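Local coordinates for protein endo-xylogalacturonan hydrolase A (Aspergillus tubingensis, PDB 4C2L) that hydrolyses the xylose-substituted galacturonic acid backbone of xylogalacturonan, a component of the hairy regions of pectin, at residues Y56-V61 and G76-A81; S110-G115 and G148-N153; V237-K242 and K268-G273; E313-A318 and G346-C351. All blocks are in the same frame, centred on the assembly; numbering follows the deposited sequence. Where two conformers were deposited one is given.

Contact 1. Residues Y56-V61 and G76-A81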
loop_
_atom_site.group_PDB
_atom_site.type_symbol
_atom_site.label_atom_id
_atom_site.label_comp_id
_atom_site.label_asym_id
_atom_site.label_seq_id
_atom_site.Cartn_x
_atom_site.Cartn_y
_atom_site.Cartn_z
ATOM N N TYR A 56 4.908 -25.303 4.204
ATOM C CA TYR A 56 4.680 -25.629 2.798
ATOM C C TYR A 56 5.615 -24.782 1.955
ATOM O O TYR A 56 5.862 -23.619 2.280
ATOM C CB TYR A 56 3.233 -25.338 2.410
ATOM C CG TYR A 56 2.243 -26.314 3.016
ATOM C CD1 TYR A 56 1.874 -26.224 4.364
ATOM C CD2 TYR A 56 1.686 -27.326 2.244
ATOM C CE1 TYR A 56 0.971 -27.120 4.917
ATOM C CE2 TYR A 56 0.793 -28.236 2.784
ATOM C CZ TYR A 56 0.436 -28.125 4.119
ATOM O OH TYR A 56 -0.462 -29.020 4.645
ATOM N N TYR A 57 6.138 -25.374 0.880
ATOM C CA TYR A 57 7.113 -24.731 0.018
ATOM C C TYR A 57 6.416 -24.434 -1.279
ATOM O O TYR A 57 5.953 -25.341 -1.956
ATOM C CB TYR A 57 8.333 -25.645 -0.208
ATOM C CG TYR A 57 9.032 -25.882 1.094
ATOM C CD1 TYR A 57 9.883 -24.909 1.627
ATOM C CD2 TYR A 57 8.794 -27.045 1.826
ATOM C CE1 TYR A 57 10.518 -25.108 2.843
ATOM C CE2 TYR A 57 9.411 -27.253 3.058
ATOM C CZ TYR A 57 10.271 -26.283 3.551
ATOM O OH TYR A 57 10.881 -26.466 4.772
ATOM N N LEU A 58 6.301 -23.151 -1.599
ATOM C CA LEU A 58 5.550 -22.750 -2.768
ATOM C C LEU A 58 6.560 -22.262 -3.785
ATOM O O LEU A 58 7.132 -21.185 -3.634
ATOM C CB LEU A 58 4.557 -21.640 -2.396
ATOM C CG LEU A 58 3.285 -22.066 -1.629
ATOM C CD1 LEU A 58 3.567 -22.761 -0.323
ATOM C CD2 LEU A 58 2.441 -20.830 -1.361
ATOM N N ASN A 59 6.800 -23.053 -4.819
ATOM C CA ASN A 59 7.893 -22.741 -5.742
ATOM C C ASN A 59 7.404 -22.209 -7.093
ATOM O O ASN A 59 8.170 -22.134 -8.076
ATOM C CB ASN A 59 8.766 -23.978 -5.939
ATOM C CG ASN A 59 9.427 -24.432 -4.657
ATOM O OD1 ASN A 59 9.483 -23.684 -3.677
ATOM N ND2 ASN A 59 9.923 -25.675 -4.648
ATOM N N SER A 60 6.135 -21.812 -7.114
ATOM C CA SER A 60 5.499 -21.273 -8.310
ATOM C C SER A 60 4.310 -20.428 -7.897
ATOM O O SER A 60 3.966 -20.383 -6.703
ATOM C CB SER A 60 5.046 -22.426 -9.206
ATOM O OG SER A 60 4.150 -23.277 -8.513
ATOM N N VAL A 61 3.675 -19.764 -8.865
ATOM C CA VAL A 61 2.486 -18.950 -8.569
ATOM C C VAL A 61 1.393 -19.819 -7.952
ATOM O O VAL A 61 1.104 -20.897 -8.479
ATOM C CB VAL A 61 1.929 -18.319 -9.853
ATOM C CG1 VAL A 61 0.593 -17.625 -9.574
ATOM C CG2 VAL A 61 2.953 -17.351 -10.446
ATOM N N GLY A 76 0.116 -22.475 9.470
ATOM C CA GLY A 76 1.534 -22.768 9.362
ATOM C C GLY A 76 2.257 -21.739 8.519
ATOM O O GLY A 76 1.777 -20.612 8.326
ATOM N N LEU A 77 3.407 -22.151 7.999
ATOM C CA LEU A 77 4.268 -21.292 7.200
ATOM C C LEU A 77 4.118 -21.654 5.726
ATOM O O LEU A 77 4.241 -22.823 5.366
ATOM C CB LEU A 77 5.728 -21.505 7.623
ATOM C CG LEU A 77 6.818 -20.794 6.781
ATOM C CD1 LEU A 77 6.571 -19.280 6.731
ATOM C CD2 LEU A 77 8.202 -21.117 7.324
ATOM N N LEU A 78 3.798 -20.665 4.892
ATOM C CA LEU A 78 3.835 -20.848 3.437
ATOM C C LEU A 78 5.055 -20.097 2.980
ATOM O O LEU A 78 5.090 -18.862 3.050
ATOM C CB LEU A 78 2.589 -20.253 2.759
ATOM C CG LEU A 78 1.208 -20.688 3.269
ATOM C CD1 LEU A 78 0.080 -20.172 2.387
ATOM C CD2 LEU A 78 1.125 -22.193 3.381
ATOM N N LYS A 79 6.075 -20.833 2.547
ATOM C CA LYS A 79 7.328 -20.210 2.209
ATOM C C LYS A 79 7.542 -20.250 0.707
ATOM O O LYS A 79 7.711 -21.328 0.135
ATOM C CB LYS A 79 8.491 -20.897 2.924
ATOM C CG LYS A 79 9.812 -20.206 2.592
ATOM C CD LYS A 79 10.947 -20.692 3.449
ATOM C CE LYS A 79 12.159 -19.795 3.270
ATOM N NZ LYS A 79 13.322 -20.442 3.942
ATOM N N PHE A 80 7.517 -19.075 0.077
ATOM C CA PHE A 80 7.820 -18.989 -1.360
ATOM C C PHE A 80 9.295 -19.152 -1.670
ATOM O O PHE A 80 10.154 -18.723 -0.902
ATOM C CB PHE A 80 7.342 -17.658 -1.928
ATOM C CG PHE A 80 5.891 -17.643 -2.229
ATOM C CD1 PHE A 80 5.412 -18.201 -3.419
ATOM C CD2 PHE A 80 4.977 -17.079 -1.329
ATOM C CE1 PHE A 80 4.052 -18.190 -3.701
ATOM C CE2 PHE A 80 3.617 -17.075 -1.618
ATOM C CZ PHE A 80 3.159 -17.624 -2.801
ATOM N N ALA A 81 9.584 -19.779 -2.812
ATOM C CA ALA A 81 10.947 -19.824 -3.333
ATOM C C ALA A 81 11.405 -18.431 -3.733
ATOM O O ALA A 81 10.607 -17.645 -4.235
ATOM C CB ALA A 81 11.005 -20.732 -4.547
HETATM O O HOH W 1 9.975 -22.670 -1.118
#
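Tyr56 starts the pairing: its N donates to Leu77 O at 2.8 Å and its O accepts from Lys79 N at 2.8 Å. Its CB lies 3.9 Å from Leu78 CD2, while the hydroxyl reaches Pro21 O. On the other face Lys79 CB meets the Tyr57 ring obliquely. Strands 56-58 and 77-80 run parallel at 28°, in register, Tyr56 opposite Leu78, Tyr57 opposite Lys79 and Leu58 opposite Phe80, as expected for successive coils of the right-handed parallel beta-helix of glycoside hydrolase family 28. Leu58 lies buried on the face it shares with Tyr56, Leu78 and Phe80. Its N bonds to Lys79 O, the donor lying 38° out of the carbonyl plane, and its CD2 sits over the Phe80 ring, 4.0 Å from the centroid, a CH-pi contact. With CG anti to the carbonyl carbon (chi1 -76°), the leucine branches reach both Phe80 and, through CD1, Leu78 CB. Leu58 O accepts from Ala81 N at 2.9 Å. Asn59 OD1 lies 3.4 Å from Ala81 CB and accepts from a water that also donates to Lys79 O, whereas ND2 turns to Ser27 O. Ser60 O approaches the Phe80 ring at its edge, 3.7 Å from CE1.

Contact 2. Residues S110-G115 and G148-N153. With SO4 (sulfate ion), chain G.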
loop_
_atom_site.group_PDB
_atom_site.type_symbol
_atom_site.label_atom_id
_atom_site.label_comp_id
_atom_site.label_asym_id
_atom_site.label_seq_id
_atom_site.Cartn_x
_atom_site.Cartn_y
_atom_site.Cartn_z
ATOM N N SER A 110 -0.971 -17.795 14.046
ATOM C CA SER A 110 0.381 -18.306 13.839
ATOM C C SER A 110 0.767 -18.377 12.366
ATOM O O SER A 110 1.932 -18.622 12.049
ATOM C CB SER A 110 0.550 -19.682 14.494
ATOM O OG SER A 110 0.213 -19.612 15.868
ATOM N N GLY A 111 -0.211 -18.175 11.483
ATOM C CA GLY A 111 0.042 -18.303 10.032
ATOM C C GLY A 111 0.984 -17.241 9.486
ATOM O O GLY A 111 0.858 -16.055 9.809
ATOM N N VAL A 112 1.914 -17.660 8.631
ATOM C CA VAL A 112 2.881 -16.741 8.044
ATOM C C VAL A 112 2.997 -17.031 6.550
ATOM O O VAL A 112 3.121 -18.198 6.151
ATOM C CB VAL A 112 4.280 -16.906 8.701
ATOM C CG1 VAL A 112 5.301 -16.002 8.020
ATOM C CG2 VAL A 112 4.221 -16.584 10.193
ATOM N N ILE A 113 2.934 -15.980 5.732
ATOM C CA ILE A 113 3.223 -16.103 4.301
ATOM C C ILE A 113 4.554 -15.388 4.122
ATOM O O ILE A 113 4.647 -14.174 4.323
ATOM C CB ILE A 113 2.122 -15.460 3.418
ATOM C CG1 ILE A 113 0.758 -16.098 3.716
ATOM C CG2 ILE A 113 2.479 -15.587 1.931
ATOM C CD1 ILE A 113 -0.428 -15.348 3.114
ATOM N N ASP A 114 5.576 -16.145 3.746
ATOM C CA ASP A 114 6.933 -15.631 3.624
ATOM C C ASP A 114 7.262 -15.482 2.139
ATOM O O ASP A 114 7.469 -16.488 1.456
ATOM C CB ASP A 114 7.907 -16.618 4.307
ATOM C CG ASP A 114 9.367 -16.133 4.315
ATOM O OD1 ASP A 114 9.695 -15.102 3.700
ATOM O OD2 ASP A 114 10.210 -16.809 4.963
ATOM N N GLY A 115 7.346 -14.238 1.656
ATOM C CA GLY A 115 7.704 -13.965 0.262
ATOM C C GLY A 115 9.152 -14.184 -0.109
ATOM O O GLY A 115 9.488 -14.171 -1.299
ATOM N N GLY A 148 -5.623 -11.953 10.163
ATOM C CA GLY A 148 -4.980 -12.691 11.223
ATOM C C GLY A 148 -3.576 -13.162 10.966
ATOM O O GLY A 148 -2.953 -13.756 11.845
ATOM N N LEU A 149 -3.040 -12.885 9.787
ATOM C CA LEU A 149 -1.776 -13.517 9.446
ATOM C C LEU A 149 -0.646 -12.523 9.317
ATOM O O LEU A 149 -0.874 -11.314 9.321
ATOM C CB LEU A 149 -1.937 -14.373 8.191
ATOM C CG LEU A 149 -2.578 -13.723 6.989
ATOM C CD1 LEU A 149 -1.495 -12.937 6.262
ATOM C CD2 LEU A 149 -3.172 -14.807 6.103
ATOM N N ARG A 150 0.566 -13.049 9.234
ATOM C CA ARG A 150 1.755 -12.257 9.006
ATOM C C ARG A 150 2.193 -12.444 7.555
ATOM O O ARG A 150 2.228 -13.573 7.051
ATOM C CB ARG A 150 2.866 -12.745 9.922
ATOM C CG ARG A 150 4.206 -12.068 9.701
ATOM C CD ARG A 150 5.251 -12.548 10.700
ATOM N NE ARG A 150 6.537 -11.938 10.390
ATOM C CZ ARG A 150 7.722 -12.477 10.671
ATOM N NH1 ARG A 150 7.798 -13.655 11.291
ATOM N NH2 ARG A 150 8.831 -11.827 10.334
ATOM N N GLN A 151 2.542 -11.330 6.911
ATOM C CA GLN A 151 3.200 -11.369 5.613
ATOM C C GLN A 151 4.619 -10.896 5.829
ATOM O O GLN A 151 4.839 -9.797 6.354
ATOM C CB GLN A 151 2.477 -10.462 4.612
ATOM C CG GLN A 151 1.077 -10.952 4.258
ATOM C CD GLN A 151 0.322 -9.927 3.425
ATOM O OE1 GLN A 151 0.572 -8.732 3.535
ATOM N NE2 GLN A 151 -0.600 -10.384 2.604
ATOM N N LYS A 152 5.581 -11.722 5.417
ATOM C CA LYS A 152 6.997 -11.515 5.709
ATOM C C LYS A 152 7.807 -11.395 4.416
ATOM O O LYS A 152 7.685 -12.244 3.533
ATOM C CB LYS A 152 7.506 -12.732 6.501
ATOM C CG LYS A 152 8.995 -12.724 6.791
ATOM C CD LYS A 152 9.363 -14.002 7.538
ATOM C CE LYS A 152 10.872 -14.138 7.660
ATOM N NZ LYS A 152 11.173 -15.359 8.471
ATOM N N ASN A 153 8.597 -10.328 4.307
ATOM C CA ASN A 153 9.604 -10.177 3.250
ATOM C C ASN A 153 9.095 -10.423 1.821
ATOM O O ASN A 153 9.622 -11.271 1.098
ATOM C CB ASN A 153 10.836 -11.041 3.560
ATOM C CG ASN A 153 11.479 -10.684 4.887
ATOM O OD1 ASN A 153 11.333 -9.553 5.371
ATOM N ND2 ASN A 153 12.217 -11.643 5.484
HETATM S S SO4 G . 11.614 -13.630 11.531
HETATM O O1 SO4 G . 11.177 -12.218 11.638
HETATM O O2 SO4 G . 10.499 -14.528 11.142
HETATM O O3 SO4 G . 12.123 -14.072 12.843
HETATM O O4 SO4 G . 12.692 -13.705 10.517
HETATM O O HOH W 2 12.247 -14.131 4.129
HETATM O O HOH W 3 9.964 -17.668 7.528
#
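Lys152 NZ is gripped by several groups: it donates to sulfate O2 at 2.9 Å and to sulfate O4, bonds to a water that donates to Asp114 OD2, and lies 3.9 Å from that OD2 in a long salt bridge. The lysine chain is extended beyond CG, which carries the amine past the carboxylate, and its CD lies over one face of the Arg150 guanidinium, 3.5 Å above the plane. That guanidinium meets the same sulfate edge-on, NH2 to O1 at 2.7 Å and NH1 to O2 at 2.8 Å; NH2 also has Asp176 as a salt-bridge partner. The sulfate, probably from the crystallisation liquor, would offset the two positive charges. A water donates to Asp114 OD1 and accepts from Asn153 ND2; Asn116 N also donates to OD1. Val112 and Arg150 run side by side, CG2 4.1 Å from Arg150 CB. On the opposite face Ile113 CD1 meets both methyls of Leu149. Backbone hydrogen bonds such as Ile113 N to Arg150 O at 2.8 Å (171°) join strands 112-114 and 150-152, parallel and inclined by 16°. Such in-register pairing, with Val112, Asp114, Arg150 and Lys152 on one face and Ile113 and Gln151 on the other, is typical of neighbouring coils in a parallel beta-helix.

Contact 3. Residues V237-K242 and K268-G273. With SO4 (sulfate ion), chain E; SO4 (sulfate ion), chain H.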
loop_
_atom_site.group_PDB
_atom_site.type_symbol
_atom_site.label_atom_id
_atom_site.label_comp_id
_atom_site.label_asym_id
_atom_site.label_seq_id
_atom_site.Cartn_x
_atom_site.Cartn_y
_atom_site.Cartn_z
ATOM N N VAL A 237 -1.951 9.261 -1.599
ATOM C CA VAL A 237 -2.796 9.228 -2.795
ATOM C C VAL A 237 -1.869 9.355 -3.998
ATOM O O VAL A 237 -1.128 10.337 -4.141
ATOM C CB VAL A 237 -3.854 10.355 -2.829
ATOM C CG1 VAL A 237 -4.567 10.394 -4.183
ATOM C CG2 VAL A 237 -4.873 10.177 -1.701
ATOM N N GLY A 238 -1.923 8.370 -4.879
ATOM C CA GLY A 238 -1.157 8.424 -6.121
ATOM C C GLY A 238 0.017 7.448 -6.211
ATOM O O GLY A 238 0.096 6.480 -5.434
ATOM N N SER A 239 0.927 7.683 -7.167
ATOM C CA SER A 239 0.822 8.830 -8.086
ATOM C C SER A 239 -0.375 8.685 -9.021
ATOM O O SER A 239 -0.800 7.582 -9.345
ATOM C CB SER A 239 2.080 8.975 -8.936
ATOM O OG SER A 239 2.285 7.813 -9.714
ATOM N N LEU A 240 -0.899 9.822 -9.453
ATOM C CA LEU A 240 -1.979 9.847 -10.431
ATOM C C LEU A 240 -1.533 10.684 -11.619
ATOM O O LEU A 240 -0.763 11.625 -11.456
ATOM C CB LEU A 240 -3.221 10.500 -9.811
ATOM C CG LEU A 240 -3.731 9.922 -8.491
ATOM C CD1 LEU A 240 -4.938 10.734 -8.053
ATOM C CD2 LEU A 240 -4.084 8.443 -8.624
ATOM N N GLY A 241 -2.018 10.320 -12.800
ATOM C CA GLY A 241 -1.873 11.155 -13.991
ATOM C C GLY A 241 -0.711 10.813 -14.910
ATOM O O GLY A 241 -0.435 11.561 -15.841
ATOM N N LYS A 242 -0.039 9.679 -14.672
ATOM C CA LYS A 242 1.165 9.342 -15.438
ATOM C C LYS A 242 0.886 9.303 -16.940
ATOM O O LYS A 242 1.647 9.880 -17.723
ATOM C CB LYS A 242 1.771 8.001 -14.989
ATOM C CG LYS A 242 3.036 7.611 -15.747
ATOM C CD LYS A 242 3.567 6.272 -15.242
ATOM C CE LYS A 242 4.730 5.748 -16.071
ATOM N NZ LYS A 242 5.784 6.777 -16.272
ATOM N N LYS A 268 0.136 12.838 -4.513
ATOM C CA LYS A 268 1.163 13.003 -5.538
ATOM C C LYS A 268 0.526 12.927 -6.906
ATOM O O LYS A 268 -0.090 11.923 -7.247
ATOM C CB LYS A 268 2.207 11.879 -5.513
ATOM C CG LYS A 268 2.753 11.461 -4.178
ATOM C CD LYS A 268 3.996 10.592 -4.378
ATOM C CE LYS A 268 3.703 9.295 -5.112
ATOM N NZ LYS A 268 4.715 8.234 -4.795
ATOM N N THR A 269 0.682 13.974 -7.709
ATOM C CA THR A 269 0.130 13.941 -9.060
ATOM C C THR A 269 1.193 14.397 -10.052
ATOM O O THR A 269 2.036 15.222 -9.735
ATOM C CB THR A 269 -1.134 14.822 -9.192
ATOM O OG1 THR A 269 -0.823 16.175 -8.830
ATOM C CG2 THR A 269 -2.253 14.307 -8.263
ATOM N N TYR A 270 1.130 13.855 -11.262
ATOM C CA TYR A 270 2.000 14.290 -12.339
ATOM C C TYR A 270 1.560 15.666 -12.833
ATOM O O TYR A 270 0.387 16.007 -12.759
ATOM C CB TYR A 270 1.928 13.297 -13.495
ATOM C CG TYR A 270 2.800 12.078 -13.285
ATOM C CD1 TYR A 270 2.333 10.973 -12.566
ATOM C CD2 TYR A 270 4.087 12.025 -13.826
ATOM C CE1 TYR A 270 3.140 9.849 -12.373
ATOM C CE2 TYR A 270 4.893 10.908 -13.642
ATOM C CZ TYR A 270 4.414 9.828 -12.923
ATOM O OH TYR A 270 5.228 8.722 -12.752
ATOM N N PRO A 271 2.508 16.460 -13.335
ATOM C CA PRO A 271 2.105 17.727 -13.958
ATOM C C PRO A 271 1.503 17.481 -15.342
ATOM O O PRO A 271 1.291 16.326 -15.729
ATOM C CB PRO A 271 3.428 18.478 -14.070
ATOM C CG PRO A 271 4.432 17.385 -14.259
ATOM C CD PRO A 271 3.973 16.306 -13.296
ATOM N N SER A 272 1.218 18.550 -16.089
ATOM C CA SER A 272 0.683 18.381 -17.435
ATOM C C SER A 272 1.819 18.137 -18.439
ATOM O O SER A 272 2.973 17.946 -18.050
ATOM C CB SER A 272 -0.153 19.594 -17.847
ATOM O OG SER A 272 0.633 20.773 -17.780
ATOM N N GLY A 273 1.484 18.132 -19.726
ATOM C CA GLY A 273 2.489 17.919 -20.773
ATOM C C GLY A 273 2.709 16.449 -21.076
ATOM O O GLY A 273 2.257 15.566 -20.340
HETATM S S SO4 E . 4.225 5.617 -7.696
HETATM O O1 SO4 E . 5.353 5.592 -6.741
HETATM O O2 SO4 E . 4.626 6.432 -8.871
HETATM O O3 SO4 E . 3.082 6.192 -6.971
HETATM O O4 SO4 E . 3.944 4.252 -8.172
HETATM S S SO4 H . 8.006 8.399 -3.340
HETATM O O1 SO4 H . 9.462 8.625 -3.474
HETATM O O2 SO4 H . 7.295 9.180 -4.372
HETATM O O3 SO4 H . 7.595 8.870 -2.000
HETATM O O4 SO4 H . 7.670 6.958 -3.469
HETATM O O HOH W 4 2.028 7.024 -3.605
#
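The active-site cleft of the family 28 beta-helix borders this contact: the Lys268 side chain lies about 6 Å from those of Asp210 and His233, the proton donor and a second active-site residue inferred by similarity. Two sulfates, probably from the crystallisation liquor, occupy the neighbourhood. One accepts from Ser239 N through O3 at 2.6 Å (N-H...O 163°) and from Ser239 OG through O2 at 2.8 Å. Ser239 OG stands between the backbone N and the carbonyl carbon (chi1 60°), and both donors of this residue therefore face the same anion. Lys268 NZ reaches that sulfate only weakly; its firmer bond is to O2 of the second sulfate at 2.8 Å, the chain being bent at chi3 on the way. Across the backbones, Lys268 N donates to Val237 O, Leu240 N to Lys268 O and Tyr270 N to Leu240 O, the last at 2.9 Å. Beyond the strands, Lys242 covers one face of the Tyr270 ring, its CA 3.7 Å from the centroid in a CH-pi contact and its CB 3.5 Å from CE1, while Leu240 O and Ser239 OG approach the ring edge. Tyr304 meets this ring edge-to-face. Anions held by Ser239 and by Lys268 beside the inferred catalytic residues are consistent with the carboxylate-binding cleft of polygalacturonase-type enzymes, whose substrates are acidic.

Contact 4. Residues E313-A318 and G346-C351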
loop_
_atom_site.group_PDB
_atom_site.type_symbol
_atom_site.label_atom_id
_atom_site.label_comp_id
_atom_site.label_asym_id
_atom_site.label_seq_id
_atom_site.Cartn_x
_atom_site.Cartn_y
_atom_site.Cartn_z
ATOM N N GLU A 313 6.786 25.261 -17.316
ATOM C CA GLU A 313 6.223 25.240 -18.666
ATOM C C GLU A 313 4.988 24.344 -18.786
ATOM O O GLU A 313 4.167 24.529 -19.686
ATOM C CB GLU A 313 7.285 24.822 -19.698
ATOM C CG GLU A 313 8.618 25.571 -19.608
ATOM C CD GLU A 313 8.621 26.942 -20.291
ATOM O OE1 GLU A 313 7.551 27.418 -20.736
ATOM O OE2 GLU A 313 9.713 27.554 -20.386
ATOM N N ASN A 314 4.859 23.372 -17.879
ATOM C CA ASN A 314 3.746 22.425 -17.901
ATOM C C ASN A 314 3.094 22.327 -16.521
ATOM O O ASN A 314 3.371 21.381 -15.772
ATOM C CB ASN A 314 4.230 21.040 -18.330
ATOM C CG ASN A 314 4.883 21.050 -19.696
ATOM O OD1 ASN A 314 4.206 20.987 -20.722
ATOM N ND2 ASN A 314 6.205 21.112 -19.714
ATOM N N PRO A 315 2.237 23.302 -16.179
ATOM C CA PRO A 315 1.740 23.372 -14.809
ATOM C C PRO A 315 0.841 22.191 -14.448
ATOM O O PRO A 315 0.221 21.573 -15.322
ATOM C CB PRO A 315 0.942 24.688 -14.786
ATOM C CG PRO A 315 1.428 25.456 -15.977
ATOM C CD PRO A 315 1.705 24.406 -17.004
ATOM N N GLY A 316 0.788 21.883 -13.158
ATOM C CA GLY A 316 -0.137 20.879 -12.656
ATOM C C GLY A 316 -1.548 21.440 -12.660
ATOM O O GLY A 316 -1.752 22.628 -12.388
ATOM N N ASN A 317 -2.521 20.593 -12.988
ATOM C CA ASN A 317 -3.931 21.004 -12.994
ATOM C C ASN A 317 -4.832 20.007 -12.277
ATOM O O ASN A 317 -6.022 19.861 -12.585
ATOM C CB ASN A 317 -4.433 21.314 -14.412
ATOM C CG ASN A 317 -4.181 20.185 -15.396
ATOM O OD1 ASN A 317 -4.157 19.007 -15.029
ATOM N ND2 ASN A 317 -3.966 20.549 -16.666
ATOM N N ALA A 318 -4.259 19.332 -11.283
ATOM C CA ALA A 318 -5.023 18.354 -10.520
ATOM C C ALA A 318 -6.230 19.014 -9.844
ATOM O O ALA A 318 -6.158 20.149 -9.380
ATOM C CB ALA A 318 -4.136 17.670 -9.488
ATOM N N GLY A 346 -0.745 22.468 -7.583
ATOM C CA GLY A 346 -0.446 22.854 -8.959
ATOM C C GLY A 346 -0.982 24.240 -9.282
ATOM O O GLY A 346 -1.978 24.676 -8.718
ATOM N N ALA A 347 -0.301 24.930 -10.186
ATOM C CA ALA A 347 -0.657 26.311 -10.521
ATOM C C ALA A 347 -2.018 26.429 -11.184
ATOM O O ALA A 347 -2.705 27.438 -11.007
ATOM C CB ALA A 347 0.414 26.928 -11.410
ATOM N N ASP A 348 -2.406 25.413 -11.949
ATOM C CA ASP A 348 -3.675 25.434 -12.672
ATOM C C ASP A 348 -4.724 24.505 -12.085
ATOM O O ASP A 348 -5.731 24.212 -12.730
ATOM C CB ASP A 348 -3.459 25.045 -14.134
ATOM C CG ASP A 348 -2.682 26.086 -14.905
ATOM O OD1 ASP A 348 -2.305 27.120 -14.308
ATOM O OD2 ASP A 348 -2.445 25.853 -16.107
ATOM N N GLY A 349 -4.496 24.037 -10.864
ATOM C CA GLY A 349 -5.410 23.071 -10.292
ATOM C C GLY A 349 -6.319 23.650 -9.231
ATOM O O GLY A 349 -6.318 24.866 -8.969
ATOM N N THR A 350 -7.094 22.770 -8.623
ATOM C CA THR A 350 -7.909 23.111 -7.474
ATOM C C THR A 350 -7.266 22.450 -6.271
ATOM O O THR A 350 -6.931 21.265 -6.317
ATOM C CB THR A 350 -9.342 22.593 -7.672
ATOM O OG1 THR A 350 -9.836 23.058 -8.941
ATOM C CG2 THR A 350 -10.261 23.093 -6.583
ATOM N N CYS A 351 -7.111 23.217 -5.198
ATOM C CA CYS A 351 -6.386 22.762 -4.015
ATOM C C CYS A 351 -7.325 22.803 -2.816
ATOM O O CYS A 351 -7.093 23.536 -1.851
ATOM C CB CYS A 351 -5.167 23.664 -3.804
ATOM S SG CYS A 351 -4.005 23.118 -2.522
HETATM O O HOH W 5 2.126 23.849 -11.369
HETATM O O HOH W 6 -4.023 23.511 -17.269
#
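Two backbone hydrogen bonds join the segments. Gly316 O accepts from Asp348 N at 2.9 Å, with the donor almost in line with the carbonyl (C=O...N 175°) although the N-H itself is bent, at 145°. Ala318 O accepts from Thr350 N, also at 2.9 Å, this time in the carbonyl plane. Close approach alone is not bonding here: Gly349 N lies 3.4 Å from Gly316 O at a poor angle, and its weak bond runs instead to Gly346 O within the turn. Residues Gly346 to Gly349 form a type I beta turn, and Gly316 O meets this turn at Asp348 N. The contact thus belongs to the loop region leading into strands 319-329 and 350-358, which pair in parallel in the beta-helix; all but the first residues, Glu313 and Asn314, fall in its fifth PbH1 repeat. The Cys345-Cys351 disulfide brackets the turn.

Water supplies two further links. One water accepts from both Gly316 N (3.0 Å) and Ala347 N (2.9 Å). A second accepts from Asn317 ND2 and donates to Asp348 OD2, linking the two side chains; Asn317 OD1 is engaged by Thr278 OG1.

Apolar and van der Waals contacts are fewer. Pro315 CB touches Ala347 CB at 4.1 Å and lies 3.8 Å from Asp348 OD2, the Pro315 and Asp348 side chains meeting at an oblique angle. Asn317 CB meets Asp348 CB at 3.9 Å; with Asn317 CG placed between the backbone N and the carbonyl carbon (chi1 53°), its amide swings outward toward the water.

How the contacts relate
From the N terminus the four contacts follow in series, none nesting within or crossing another. Contact 1 closes a 14-residue loop and contact 2 a 32-residue one that includes helix 118-126. The two adjoin: strand 77-80 pairs with strand 112-114, Leu78 O lying 2.8 Å from Asp114 N, so their strands form consecutive rows of one parallel face. Contact 3, across the chain's centre, closes a 25-residue loop and joins strands 235-240 and 266-269 of a second parallel face. Contact 4 closes a 27-residue loop about 10 Å from contact 3, centre to centre, and joins the loop after helix 308-313 to the turn before strand 350-358; Ser272 OG lies 2.6 Å from Pro315 O.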